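Local coordinates for methyltransferase (Streptomyces regensis, PDB 5N5D), which probably transfers a methyl group from S-adenosylmethionine to a hydroxyl oxygen during biosynthesis of the antibiotic tomaymycin, at residues A135-V140 against L157-P162; R88-E93 against E116-R121; A32-E37 against G69-Y74. One frame throughout, in Å; residues are numbered along the deposited sequence. Where two conformers were deposited one is given.

Overall arrangement
Following the chain from the N terminus, contact 3 closes first: 32-37 meets 69-74 after an excursion through helix 47-60 and strand 64-68. Contact 2 then joins strands 88-93 and 115-119 around helix 96-108, and contact 1 ties the approach to strand 139-142 to the end of helix 149-158. The three follow in series; none nests in or crosses another. Contacts 3 and 2 both touch S-adenosylmethionine and meet at Thr70 and Thr91, whose OG1 atoms are 2.6 Å apart. Contact 2 reaches contact 1 through Val90 CG2, 3.7 Å from Phe137 CE1. Contacts 1 and 3 do not touch, their centres about 25 Å apart on opposite sides of the chain's centre.

Contact 1 of 3, residues A135-V140 against L157-P162; sequences APFDMV and LKLSRP
Leu159 and Phe137 carry the middle of this contact, which lies in the beta-alpha-beta unit of strand 139-142, helix 149-158 and strand 165-169 in the Rossmann-like fold. Leu159 O accepts the hydrogen bond from Phe137 N at 2.8 Å; the nearly straight N-H approach (169°), in the carbonyl plane, supports a firm backbone link. The two side chains run side by side in the same direction, with Leu159 CB in plane at the edge of the Phe137 ring, 3.9 Å from CD2. The same carbonyl O lies 3.3 Å from Pro136 CA in a CA-H...O contact, next to the cis peptide bond that precedes this proline.

Ser160 follows, its CA 3.4 Å from Phe137 O in a bent CA-H...O contact. Its CB packs against the same oxygen, which is buried with no conventional hydrogen-bond partner; Ser160 OG instead bonds back to Ala156 O.

Arg161 comes last. With CG between the backbone N and the carbonyl carbon (chi1 55°) and a further bend at chi3, its chain passes the Pro136 ring, CD lying 4.0 Å from CG of that proline. The guanidinium then runs alongside Asp138, their planes 31° apart. Asp138 OD2 is held by the backbone N atoms of Arg63 and Arg64, while OD1 forms a salt bridge with Arg161 NH2 through a weak hydrogen bond of 3.3 Å.

Contact 2 of 3, residues R88-E93 against E116-R121; sequences RLVTIE and EQHVGR. With SAM (S-adenosylmethionine), chain H.
Glu116 pairs with Val90 in parallel register, their CA atoms 4.7 Å apart, and its side chain joins three neighbours. CB lies 4.0 Å from Arg88 CD. CG is anti to the backbone N (chi1 173°), and the chain extends from there beside Val90, bringing CD to 4.2 Å from Val90 CG2. At the tip the carboxylate divides its work. OE1 takes a weak bond of 3.4 Å from Arg88 NE, part of a salt bridge in which the guanidinium and carboxylate planes are 24° apart, and a water bridges the same two atoms more closely. OE2 receives His118 NE2 at 2.6 Å on its anti lone pair, in the imidazole plane, which fixes the turn of that ring; its CD2 packs 3.7 Å from Val90 CG1.

Beneath these side chains the backbones alternate as donor and acceptor, from Glu116 N to Leu89 O through to Gly120 N to Glu93 O, with strand directions 17° apart. Farther along, Glu93 grips the cofactor ribose: OE1 accepts from O3' of S-adenosylmethionine at 2.7 Å and OE2 from O2' at 2.6 Å. An acidic residue ending the second parallel strand and binding both ribose hydroxyls is a hallmark of class I methyltransferases with their Rossmann-like fold.

Contact 3 of 3, residues A32-E37 against G69-Y74; sequences AQAHRE and GTFGGY. With SAM (S-adenosylmethionine), chain H; SO4 (sulfate ion), chain I.
Phe71 CG and Tyr74 CG both stand anti to their backbone N atoms (chi1 -168° and -175°), which carries the two rings from 69-74 across to Ala32, Ala34 and His35. The loop is the glycine-rich cofactor-binding turn after the first strand of the Rossmann-like fold; Thr70 to Gly73 form a type II' turn, closed by Gly73 N on Thr70 O.

Phe71 presents its edge to the short helix 34-37, with CZ 3.9 Å from His35 CA, while Ala34 CB approaches the ring obliquely. Gly72 lets the backbones close in: its CA is 3.8 Å from Ala34 CB, which occupies the place where a beta carbon on Gly72 would point. Tyr74 meets Ala32 obliquely, CD1 lying 3.7 Å from the backbone N, and its OH is held by Glu24 and Trp78. No hydrogen bond crosses between the segments, so this interface is pure packing.

On the helix, the His35 imidazole has Arg36 CG over one face, offset toward the rim. Its NE2 makes a weak bond of 2.9 Å to O1 of a sulfate, probably from the crystallisation liquor, which the poorly ordered Arg36 also binds. With an alanine here the imidazole is gone, which would probably cost the sulfate its bond from NE2 and leave Arg36 CG without the ring face beside it.

The other side of the loop faces S-adenosylmethionine. Phe71 CA is 3.2 Å from O3', Tyr74 CB is 3.4 Å from OXT, and Gly69 O accepts a hydrogen bond from the cofactor's amino N at 2.8 Å.

Contact 1 of 3, residues A135-V140 against L157-P162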
loop_
_atom_site.group_PDB
_atom_site.type_symbol
_atom_site.label_atom_id
_atom_site.label_comp_id
_atom_site.label_asym_id
_atom_site.label_seq_id
_atom_site.Cartn_x
_atom_site.Cartn_y
_atom_site.Cartn_z
ATOM N N ALA A 135 6.018 -13.759 20.092
ATOM C CA ALA A 135 6.814 -12.623 19.664
ATOM C C ALA A 135 8.222 -13.097 19.301
ATOM O O ALA A 135 8.693 -14.114 19.820
ATOM C CB ALA A 135 6.888 -11.575 20.768
ATOM N N PRO A 136 8.927 -12.373 18.416
ATOM C CA PRO A 136 8.525 -11.130 17.750
ATOM C C PRO A 136 7.714 -11.346 16.482
ATOM O O PRO A 136 7.952 -12.298 15.733
ATOM C CB PRO A 136 9.865 -10.482 17.412
ATOM C CG PRO A 136 10.750 -11.649 17.124
ATOM C CD PRO A 136 10.304 -12.752 18.055
ATOM N N PHE A 137 6.769 -10.446 16.249
ATOM C CA PHE A 137 5.974 -10.443 15.034
ATOM C C PHE A 137 6.683 -9.652 13.940
ATOM O O PHE A 137 7.379 -8.669 14.207
ATOM C CB PHE A 137 4.597 -9.841 15.310
ATOM C CG PHE A 137 3.755 -10.676 16.225
ATOM C CD1 PHE A 137 3.113 -11.804 15.741
ATOM C CD2 PHE A 137 3.611 -10.346 17.561
ATOM C CE1 PHE A 137 2.343 -12.591 16.565
ATOM C CE2 PHE A 137 2.837 -11.131 18.401
ATOM C CZ PHE A 137 2.202 -12.262 17.900
ATOM N N ASP A 138 6.512 -10.113 12.702
ATOM C CA ASP A 138 6.997 -9.422 11.514
ATOM C C ASP A 138 5.990 -8.429 10.959
ATOM O O ASP A 138 6.371 -7.537 10.195
ATOM C CB ASP A 138 7.332 -10.443 10.419
ATOM C CG ASP A 138 8.353 -11.458 10.870
ATOM O OD1 ASP A 138 9.417 -11.047 11.374
ATOM O OD2 ASP A 138 8.095 -12.671 10.743
ATOM N N MET A 139 4.719 -8.577 11.313
ATOM C CA MET A 139 3.668 -7.706 10.818
ATOM C C MET A 139 2.561 -7.666 11.854
ATOM O O MET A 139 2.260 -8.680 12.491
ATOM C CB MET A 139 3.124 -8.194 9.470
ATOM C CG MET A 139 1.985 -7.360 8.920
ATOM S SD MET A 139 1.633 -7.825 7.211
ATOM C CE MET A 139 0.214 -6.795 6.859
ATOM N N VAL A 140 1.968 -6.489 12.023
ATOM C CA VAL A 140 0.836 -6.289 12.919
ATOM C C VAL A 140 -0.259 -5.567 12.149
ATOM O O VAL A 140 -0.001 -4.531 11.530
ATOM C CB VAL A 140 1.221 -5.473 14.165
ATOM C CG1 VAL A 140 0.046 -5.375 15.112
ATOM C CG2 VAL A 140 2.420 -6.089 14.854
ATOM N N LEU A 157 4.902 -2.200 18.810
ATOM C CA LEU A 157 6.341 -1.971 18.900
ATOM C C LEU A 157 6.996 -2.941 19.877
ATOM O O LEU A 157 8.058 -3.505 19.584
ATOM C CB LEU A 157 6.609 -0.529 19.323
ATOM C CG LEU A 157 6.117 0.566 18.376
ATOM C CD1 LEU A 157 6.462 1.927 18.959
ATOM C CD2 LEU A 157 6.692 0.427 16.970
ATOM N N LYS A 158 6.376 -3.158 21.040
ATOM C CA LYS A 158 6.965 -4.045 22.038
ATOM C C LYS A 158 7.050 -5.481 21.539
ATOM O O LYS A 158 7.990 -6.205 21.890
ATOM C CB LYS A 158 6.145 -3.990 23.326
ATOM C CG LYS A 158 6.705 -4.824 24.459
ATOM C CD LYS A 158 8.023 -4.245 24.965
ATOM C CE LYS A 158 8.549 -5.020 26.159
ATOM N NZ LYS A 158 8.775 -6.454 25.827
ATOM N N LEU A 159 6.084 -5.901 20.728
ATOM C CA LEU A 159 5.964 -7.285 20.295
ATOM C C LEU A 159 6.571 -7.536 18.925
ATOM O O LEU A 159 6.474 -8.661 18.421
ATOM C CB LEU A 159 4.490 -7.701 20.275
ATOM C CG LEU A 159 3.746 -7.663 21.612
ATOM C CD1 LEU A 159 2.255 -7.866 21.401
ATOM C CD2 LEU A 159 4.296 -8.720 22.557
ATOM N N SER A 160 7.182 -6.529 18.301
ATOM C CA SER A 160 7.742 -6.736 16.973
ATOM C C SER A 160 9.249 -6.518 16.989
ATOM O O SER A 160 9.913 -6.801 17.991
ATOM C CB SER A 160 7.047 -5.837 15.945
ATOM O OG SER A 160 7.286 -4.462 16.177
ATOM N N ARG A 161 9.799 -6.038 15.883
ATOM C CA ARG A 161 11.231 -6.086 15.646
ATOM C C ARG A 161 11.561 -5.061 14.578
ATOM O O ARG A 161 10.671 -4.629 13.838
ATOM C CB ARG A 161 11.664 -7.490 15.194
ATOM C CG ARG A 161 10.885 -7.988 13.976
ATOM C CD ARG A 161 11.083 -9.471 13.728
ATOM N NE ARG A 161 12.484 -9.823 13.535
ATOM C CZ ARG A 161 12.910 -11.046 13.234
ATOM N NH1 ARG A 161 14.206 -11.276 13.080
ATOM N NH2 ARG A 161 12.042 -12.038 13.079
ATOM N N PRO A 162 12.823 -4.657 14.461
ATOM C CA PRO A 162 13.197 -3.802 13.331
ATOM C C PRO A 162 12.846 -4.486 12.018
ATOM O O PRO A 162 13.094 -5.679 11.833
ATOM C CB PRO A 162 14.708 -3.621 13.506
ATOM C CG PRO A 162 14.938 -3.842 14.960
ATOM C CD PRO A 162 13.966 -4.907 15.358
#

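Contact 2 of 3, residues R88-E93 against E116-R121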
loop_
_atom_site.group_PDB
_atom_site.type_symbol
_atom_site.label_atom_id
_atom_site.label_comp_id
_atom_site.label_asym_id
_atom_site.label_seq_id
_atom_site.Cartn_x
_atom_site.Cartn_y
_atom_site.Cartn_z
ATOM N N ARG A 88 2.813 -18.321 11.699
ATOM C CA ARG A 88 1.649 -18.265 12.568
ATOM C C ARG A 88 1.007 -16.891 12.496
ATOM O O ARG A 88 1.698 -15.870 12.434
ATOM C CB ARG A 88 2.001 -18.593 14.024
ATOM C CG ARG A 88 0.764 -18.757 14.910
ATOM C CD ARG A 88 0.833 -19.993 15.800
ATOM N NE ARG A 88 1.783 -19.834 16.900
ATOM C CZ ARG A 88 3.029 -20.298 16.908
ATOM N NH1 ARG A 88 3.800 -20.093 17.969
ATOM N NH2 ARG A 88 3.514 -20.969 15.871
ATOM N N LEU A 89 -0.321 -16.895 12.479
ATOM C CA LEU A 89 -1.149 -15.714 12.672
ATOM C C LEU A 89 -1.767 -15.804 14.060
ATOM O O LEU A 89 -2.464 -16.776 14.374
ATOM C CB LEU A 89 -2.242 -15.625 11.604
ATOM C CG LEU A 89 -3.283 -14.526 11.837
ATOM C CD1 LEU A 89 -2.649 -13.152 11.725
ATOM C CD2 LEU A 89 -4.441 -14.671 10.865
ATOM N N VAL A 90 -1.488 -14.813 14.893
ATOM C CA VAL A 90 -2.124 -14.688 16.196
ATOM C C VAL A 90 -3.179 -13.608 16.049
ATOM O O VAL A 90 -2.857 -12.477 15.677
ATOM C CB VAL A 90 -1.102 -14.331 17.285
ATOM C CG1 VAL A 90 -1.781 -14.203 18.644
ATOM C CG2 VAL A 90 0.001 -15.380 17.343
ATOM N N THR A 91 -4.440 -13.945 16.306
ATOM C CA THR A 91 -5.512 -12.979 16.114
ATOM C C THR A 91 -6.398 -12.914 17.351
ATOM O O THR A 91 -6.618 -13.919 18.032
ATOM C CB THR A 91 -6.331 -13.304 14.847
ATOM O OG1 THR A 91 -7.280 -12.260 14.614
ATOM C CG2 THR A 91 -7.023 -14.665 14.958
ATOM N N ILE A 92 -6.884 -11.706 17.640
ATOM C CA ILE A 92 -7.604 -11.390 18.871
ATOM C C ILE A 92 -8.982 -10.843 18.530
ATOM O O ILE A 92 -9.113 -9.944 17.693
ATOM C CB ILE A 92 -6.849 -10.352 19.723
ATOM C CG1 ILE A 92 -5.420 -10.812 20.006
ATOM C CG2 ILE A 92 -7.618 -10.090 21.023
ATOM C CD1 ILE A 92 -4.551 -9.749 20.668
ATOM N N GLU A 93 -9.996 -11.327 19.247
ATOM C CA GLU A 93 -11.374 -10.879 19.057
ATOM C C GLU A 93 -12.113 -10.878 20.388
ATOM O O GLU A 93 -12.069 -11.867 21.124
ATOM C CB GLU A 93 -12.096 -11.783 18.051
ATOM C CG GLU A 93 -13.600 -11.544 17.940
ATOM C CD GLU A 93 -13.928 -10.110 17.604
ATOM O OE1 GLU A 93 -13.302 -9.560 16.670
ATOM O OE2 GLU A 93 -14.800 -9.523 18.280
ATOM N N GLU A 116 -3.608 -18.946 15.620
ATOM C CA GLU A 116 -3.816 -19.026 17.059
ATOM C C GLU A 116 -4.804 -17.926 17.421
ATOM O O GLU A 116 -4.452 -16.740 17.413
ATOM C CB GLU A 116 -2.489 -18.862 17.795
ATOM C CG GLU A 116 -2.587 -18.758 19.298
ATOM C CD GLU A 116 -1.241 -18.457 19.915
ATOM O OE1 GLU A 116 -0.264 -19.144 19.549
ATOM O OE2 GLU A 116 -1.157 -17.522 20.735
ATOM N N GLN A 117 -6.042 -18.311 17.716
ATOM C CA GLN A 117 -7.083 -17.353 18.052
ATOM C C GLN A 117 -7.154 -17.131 19.557
ATOM O O GLN A 117 -6.998 -18.066 20.349
ATOM C CB GLN A 117 -8.445 -17.832 17.556
ATOM C CG GLN A 117 -8.585 -17.858 16.052
ATOM C CD GLN A 117 -10.010 -18.134 15.629
ATOM O OE1 GLN A 117 -10.315 -19.199 15.093
ATOM N NE2 GLN A 117 -10.895 -17.177 15.878
ATOM N N HIS A 118 -7.426 -15.883 19.940
ATOM C CA HIS A 118 -7.659 -15.496 21.323
ATOM C C HIS A 118 -8.981 -14.755 21.405
ATOM O O HIS A 118 -9.312 -13.961 20.519
ATOM C CB HIS A 118 -6.532 -14.607 21.858
ATOM C CG HIS A 118 -5.208 -15.299 21.938
ATOM N ND1 HIS A 118 -4.696 -15.792 23.119
ATOM C CD2 HIS A 118 -4.297 -15.592 20.980
ATOM C CE1 HIS A 118 -3.524 -16.356 22.885
ATOM N NE2 HIS A 118 -3.258 -16.247 21.595
ATOM N N VAL A 119 -9.735 -15.022 22.467
ATOM C CA VAL A 119 -11.014 -14.367 22.712
ATOM C C VAL A 119 -10.876 -13.529 23.977
ATOM O O VAL A 119 -10.590 -14.065 25.056
ATOM C CB VAL A 119 -12.158 -15.388 22.843
ATOM C CG1 VAL A 119 -13.455 -14.701 23.248
ATOM C CG2 VAL A 119 -12.347 -16.126 21.531
ATOM N N GLY A 120 -11.090 -12.231 23.849
ATOM C CA GLY A 120 -11.073 -11.343 24.995
ATOM C C GLY A 120 -10.684 -9.936 24.583
ATOM O O GLY A 120 -10.512 -9.628 23.406
ATOM N N ARG A 121 -10.552 -9.083 25.597
ATOM C CA ARG A 121 -10.129 -7.705 25.382
ATOM C C ARG A 121 -8.670 -7.675 24.952
ATOM O O ARG A 121 -7.806 -8.238 25.628
ATOM C CB ARG A 121 -10.306 -6.885 26.658
ATOM C CG ARG A 121 -11.526 -5.985 26.687
ATOM C CD ARG A 121 -11.540 -5.184 27.976
ATOM N NE ARG A 121 -10.347 -4.346 28.088
ATOM C CZ ARG A 121 -9.700 -4.086 29.221
ATOM N NH1 ARG A 121 -10.107 -4.603 30.375
ATOM N NH2 ARG A 121 -8.626 -3.308 29.199
HETATM N N SAM H . -10.246 -7.334 10.669
HETATM C CA SAM H . -11.605 -7.771 10.294
HETATM C C SAM H . -11.705 -7.956 8.745
HETATM O O SAM H . -11.184 -7.063 8.039
HETATM O OXT SAM H . -12.294 -8.970 8.317
HETATM C CB SAM H . -12.663 -6.748 10.774
HETATM C CG SAM H . -12.452 -6.354 12.231
HETATM S SD SAM H . -13.847 -5.315 12.729
HETATM C CE SAM H . -13.445 -3.813 11.920
HETATM C "C5'" SAM H . -13.409 -4.841 14.437
HETATM C "C4'" SAM H . -13.456 -6.009 15.402
HETATM O "O4'" SAM H . -12.780 -5.677 16.635
HETATM C "C3'" SAM H . -14.869 -6.469 15.782
HETATM O "O3'" SAM H . -15.015 -7.852 15.478
HETATM C "C2'" SAM H . -14.962 -6.152 17.284
HETATM O "O2'" SAM H . -15.750 -7.095 18.002
HETATM C "C1'" SAM H . -13.501 -6.256 17.698
HETATM N N9 SAM H . -13.159 -5.544 18.923
HETATM C C8 SAM H . -13.622 -4.323 19.335
HETATM N N7 SAM H . -13.089 -3.898 20.455
HETATM C C5 SAM H . -12.209 -4.913 20.805
HETATM C C6 SAM H . -11.316 -5.064 21.882
HETATM N N6 SAM H . -11.161 -4.154 22.851
HETATM N N1 SAM H . -10.570 -6.191 21.926
HETATM C C2 SAM H . -10.719 -7.099 20.957
HETATM N N3 SAM H . -11.530 -7.066 19.895
HETATM C C4 SAM H . -12.250 -5.937 19.874
HETATM O O HOH W 1 2.170 -18.144 19.028
#

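Contact 3 of 3, residues A32-E37 against G69-Y74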
loop_
_atom_site.group_PDB
_atom_site.type_symbol
_atom_site.label_atom_id
_atom_site.label_comp_id
_atom_site.label_asym_id
_atom_site.label_seq_id
_atom_site.Cartn_x
_atom_site.Cartn_y
_atom_site.Cartn_z
ATOM N N ALA A 32 -16.862 -13.095 4.098
ATOM C CA ALA A 32 -17.292 -11.749 3.741
ATOM C C ALA A 32 -18.733 -11.454 4.151
ATOM O O ALA A 32 -19.121 -10.282 4.180
ATOM C CB ALA A 32 -17.139 -11.534 2.238
ATOM N N GLN A 33 -19.538 -12.478 4.453
ATOM C CA GLN A 33 -20.934 -12.296 4.822
ATOM C C GLN A 33 -21.160 -12.388 6.329
ATOM O O GLN A 33 -22.312 -12.432 6.770
ATOM C CB GLN A 33 -21.806 -13.327 4.096
ATOM C CG GLN A 33 -21.658 -13.308 2.572
ATOM C CD GLN A 33 -22.146 -12.010 1.949
ATOM O OE1 GLN A 33 -22.925 -11.276 2.553
ATOM N NE2 GLN A 33 -21.687 -11.722 0.734
ATOM N N ALA A 34 -20.088 -12.416 7.124
ATOM C CA ALA A 34 -20.231 -12.602 8.568
ATOM C C ALA A 34 -21.150 -11.557 9.186
ATOM O O ALA A 34 -21.888 -11.850 10.136
ATOM C CB ALA A 34 -18.858 -12.557 9.237
ATOM N N HIS A 35 -21.108 -10.327 8.675
ATOM C CA HIS A 35 -21.913 -9.262 9.263
ATOM C C HIS A 35 -23.405 -9.552 9.150
ATOM O O HIS A 35 -24.180 -9.144 10.021
ATOM C CB HIS A 35 -21.581 -7.929 8.598
ATOM C CG HIS A 35 -21.809 -7.911 7.119
ATOM N ND1 HIS A 35 -21.017 -8.614 6.236
ATOM C CD2 HIS A 35 -22.731 -7.265 6.367
ATOM C CE1 HIS A 35 -21.444 -8.403 5.003
ATOM N NE2 HIS A 35 -22.483 -7.588 5.055
ATOM N N ARG A 36 -23.825 -10.246 8.092
ATOM C CA ARG A 36 -25.241 -10.564 7.933
ATOM C C ARG A 36 -25.711 -11.535 9.007
ATOM O O ARG A 36 -26.834 -11.417 9.510
ATOM C CB ARG A 36 -25.489 -11.138 6.540
ATOM C CG ARG A 36 -25.215 -10.151 5.421
ATOM C CD ARG A 36 -25.444 -10.779 4.060
ATOM N NE ARG A 36 -25.267 -9.820 2.973
ATOM C CZ ARG A 36 -25.294 -10.137 1.682
ATOM N NH1 ARG A 36 -25.482 -11.396 1.305
ATOM N NH2 ARG A 36 -25.123 -9.196 0.764
ATOM N N GLU A 37 -24.867 -12.505 9.370
ATOM C CA GLU A 37 -25.210 -13.420 10.452
ATOM C C GLU A 37 -25.484 -12.675 11.751
ATOM O O GLU A 37 -26.326 -13.107 12.546
ATOM C CB GLU A 37 -24.082 -14.436 10.653
ATOM C CG GLU A 37 -24.258 -15.345 11.866
ATOM C CD GLU A 37 -23.176 -16.404 11.966
ATOM O OE1 GLU A 37 -22.467 -16.633 10.961
ATOM O OE2 GLU A 37 -23.028 -17.003 13.052
ATOM N N GLY A 69 -8.429 -7.742 16.114
ATOM C CA GLY A 69 -9.756 -7.581 15.543
ATOM C C GLY A 69 -10.105 -8.600 14.474
ATOM O O GLY A 69 -10.167 -8.256 13.294
ATOM N N THR A 70 -10.365 -9.844 14.890
ATOM C CA THR A 70 -10.650 -10.927 13.946
ATOM C C THR A 70 -11.957 -10.705 13.196
ATOM O O THR A 70 -12.049 -11.008 11.998
ATOM C CB THR A 70 -10.742 -12.263 14.683
ATOM O OG1 THR A 70 -9.699 -12.368 15.654
ATOM C CG2 THR A 70 -10.654 -13.419 13.695
ATOM N N PHE A 71 -12.985 -10.216 13.896
ATOM C CA PHE A 71 -14.363 -10.258 13.427
ATOM C C PHE A 71 -14.659 -11.642 12.856
ATOM O O PHE A 71 -14.537 -12.637 13.578
ATOM C CB PHE A 71 -14.641 -9.137 12.413
ATOM C CG PHE A 71 -16.108 -8.945 12.098
ATOM C CD1 PHE A 71 -17.052 -8.887 13.115
ATOM C CD2 PHE A 71 -16.540 -8.813 10.785
ATOM C CE1 PHE A 71 -18.399 -8.711 12.827
ATOM C CE2 PHE A 71 -17.881 -8.637 10.490
ATOM C CZ PHE A 71 -18.812 -8.585 11.510
ATOM N N GLY A 72 -15.066 -11.725 11.587
ATOM C CA GLY A 72 -15.468 -12.972 10.977
ATOM C C GLY A 72 -14.371 -13.731 10.269
ATOM O O GLY A 72 -14.645 -14.761 9.647
ATOM N N GLY A 73 -13.132 -13.260 10.342
ATOM C CA GLY A 73 -12.015 -13.973 9.767
ATOM C C GLY A 73 -11.663 -13.613 8.342
ATOM O O GLY A 73 -10.787 -14.267 7.760
ATOM N N TYR A 74 -12.298 -12.593 7.760
ATOM C CA TYR A 74 -12.031 -12.271 6.362
ATOM C C TYR A 74 -10.597 -11.784 6.183
ATOM O O TYR A 74 -9.826 -12.350 5.399
ATOM C CB TYR A 74 -13.034 -11.234 5.832
ATOM C CG TYR A 74 -12.819 -11.011 4.363
ATOM C CD1 TYR A 74 -13.419 -11.841 3.420
ATOM C CD2 TYR A 74 -11.957 -10.025 3.907
ATOM C CE1 TYR A 74 -13.189 -11.678 2.067
ATOM C CE2 TYR A 74 -11.724 -9.852 2.557
ATOM C CZ TYR A 74 -12.337 -10.686 1.640
ATOM O OH TYR A 74 -12.095 -10.519 0.296
HETATM N N SAM H . -10.246 -7.334 10.669
HETATM C CA SAM H . -11.605 -7.771 10.294
HETATM C C SAM H . -11.705 -7.956 8.745
HETATM O O SAM H . -11.184 -7.063 8.039
HETATM O OXT SAM H . -12.294 -8.970 8.317
HETATM C CB SAM H . -12.663 -6.748 10.774
HETATM C CG SAM H . -12.452 -6.354 12.231
HETATM S SD SAM H . -13.847 -5.315 12.729
HETATM C CE SAM H . -13.445 -3.813 11.920
HETATM C "C5'" SAM H . -13.409 -4.841 14.437
HETATM C "C4'" SAM H . -13.456 -6.009 15.402
HETATM O "O4'" SAM H . -12.780 -5.677 16.635
HETATM C "C3'" SAM H . -14.869 -6.469 15.782
HETATM O "O3'" SAM H . -15.015 -7.852 15.478
HETATM C "C2'" SAM H . -14.962 -6.152 17.284
HETATM O "O2'" SAM H . -15.750 -7.095 18.002
HETATM C "C1'" SAM H . -13.501 -6.256 17.698
HETATM N N9 SAM H . -13.159 -5.544 18.923
HETATM C C8 SAM H . -13.622 -4.323 19.335
HETATM N N7 SAM H . -13.089 -3.898 20.455
HETATM C C5 SAM H . -12.209 -4.913 20.805
HETATM C C6 SAM H . -11.316 -5.064 21.882
HETATM N N6 SAM H . -11.161 -4.154 22.851
HETATM N N1 SAM H . -10.570 -6.191 21.926
HETATM C C2 SAM H . -10.719 -7.099 20.957
HETATM N N3 SAM H . -11.530 -7.066 19.895
HETATM C C4 SAM H . -12.250 -5.937 19.874
HETATM S S SO4 I . -24.323 -6.462 2.688
HETATM O O1 SO4 I . -23.188 -7.271 2.254
HETATM O O2 SO4 I . -25.150 -6.123 1.534
HETATM O O3 SO4 I . -23.834 -5.235 3.312
HETATM O O4 SO4 I . -25.118 -7.218 3.651
#